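Local coordinates for protein spartin (Homo sapiens, PDB 4U7I) that acts as a lipophagy receptor and lipid transfer protein in lipid droplet turnover, and binds the ESCRT-III protein IST1 through its MIT domain, at residues A[19-22]-A[23-27]. Residues are numbered along the deposited sequence; the frame is centred on the assembly and turned at random.
Sequences LFVN and KGLNT
Residues 19-22 run straight into 23-27 as about two and a half turns of helix 5-29, joined by four i+4 to i hydrogen bonds, the N-H groups of Lys23, Gly24, Leu25 and Asn26 to the carbonyls of Leu19, Phe20, Val21 and Asn22. Lys23 N to Leu19 O is the longest at 3.1 Å; Asn26 N to Asn22 O is 2.8 Å, with an N-H...O angle of 167°. Gly24, without a side chain, takes little room at a buried position. On one flank Lys23 lends its aliphatic stem to Leu19: CD lies 3.7 Å from Leu19 CD2, before bends at chi3 and chi4 lead the ammonium to a cation-pi contact with Tyr39. With CG anti to N in Asn22 (chi1 180°) but to the carbonyl carbon in Asn26, the amides meet ND2 to ND2 at 3.8 Å, planes 70° apart, and one water donates to Asn26 OD1 at 2.7 Å and weakly to Asn22 OD1. Both oxygens also accept from basic side chains of the bound peptide, a role suited to short amides. Buried Val21 and Leu25 lie side by side, CG1 and CD1 4.2 Å apart; Val21 packs against an aromatic side chain of the peptide and Leu25 against a basic one. The stretch is thus a peptide-binding face of the three-helix MIT domain, here occupied by IST1.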
# COMPACT_ATOMS: atom_id res chain seq x y z
N LEU A 19 3.06 3.33 -6.07
CA LEU A 19 2.81 4.39 -7.05
C LEU A 19 1.51 5.14 -6.72
O LEU A 19 1.48 6.37 -6.63
CB LEU A 19 2.76 3.78 -8.46
CG LEU A 19 2.62 4.74 -9.64
CD1 LEU A 19 3.19 4.08 -10.89
CD2 LEU A 19 1.16 5.12 -9.89
N PHE A 20 0.43 4.40 -6.52
CA PHE A 20 -0.87 5.04 -6.29
C PHE A 20 -1.03 5.63 -4.90
O PHE A 20 -1.61 6.71 -4.75
CB PHE A 20 -2.01 4.05 -6.59
CG PHE A 20 -2.26 3.89 -8.04
CD1 PHE A 20 -2.90 4.89 -8.75
CD2 PHE A 20 -1.81 2.77 -8.73
CE1 PHE A 20 -3.13 4.78 -10.09
CE2 PHE A 20 -2.03 2.66 -10.09
CZ PHE A 20 -2.69 3.66 -10.78
N VAL A 21 -0.49 4.97 -3.89
CA VAL A 21 -0.61 5.52 -2.54
C VAL A 21 0.23 6.79 -2.43
O VAL A 21 -0.18 7.77 -1.81
CB VAL A 21 -0.21 4.49 -1.48
CG1 VAL A 21 -0.21 5.14 -0.11
CG2 VAL A 21 -1.19 3.33 -1.52
N ASN A 22 1.38 6.81 -3.10
CA ASN A 22 2.20 8.02 -3.14
C ASN A 22 1.48 9.16 -3.85
O ASN A 22 1.50 10.31 -3.38
CB ASN A 22 3.54 7.73 -3.82
CG ASN A 22 4.44 8.96 -3.89
OD1 ASN A 22 4.90 9.45 -2.86
ND2 ASN A 22 4.69 9.44 -5.10
N LYS A 23 0.83 8.86 -4.98
CA LYS A 23 0.04 9.89 -5.67
C LYS A 23 -1.07 10.38 -4.74
O LYS A 23 -1.35 11.58 -4.64
CB LYS A 23 -0.56 9.35 -6.97
CG LYS A 23 0.46 9.14 -8.06
CD LYS A 23 -0.20 8.53 -9.30
CE LYS A 23 -1.32 9.40 -9.83
NZ LYS A 23 -0.80 10.69 -10.36
N GLY A 24 -1.71 9.44 -4.06
CA GLY A 24 -2.77 9.79 -3.13
C GLY A 24 -2.26 10.73 -2.05
O GLY A 24 -2.89 11.74 -1.76
N LEU A 25 -1.13 10.38 -1.45
CA LEU A 25 -0.55 11.24 -0.39
C LEU A 25 -0.14 12.61 -0.94
O LEU A 25 -0.36 13.63 -0.29
CB LEU A 25 0.65 10.57 0.27
CG LEU A 25 0.29 9.45 1.23
CD1 LEU A 25 1.51 8.58 1.45
CD2 LEU A 25 -0.20 10.06 2.55
N ASN A 26 0.47 12.64 -2.12
CA ASN A 26 0.81 13.94 -2.72
C ASN A 26 -0.41 14.83 -2.87
O ASN A 26 -0.36 16.02 -2.54
CB ASN A 26 1.46 13.78 -4.11
CG ASN A 26 2.91 13.36 -4.05
OD1 ASN A 26 3.51 13.31 -2.98
ND2 ASN A 26 3.49 13.06 -5.22
N THR A 27 -1.50 14.27 -3.40
CA THR A 27 -2.69 15.09 -3.66
C THR A 27 -3.40 15.44 -2.36
O THR A 27 -3.97 16.52 -2.22
CB THR A 27 -3.66 14.40 -4.64
OG1 THR A 27 -3.95 13.07 -4.20
CG2 THR A 27 -3.00 14.30 -6.00
O HOH W 1 6.13 12.68 -2.44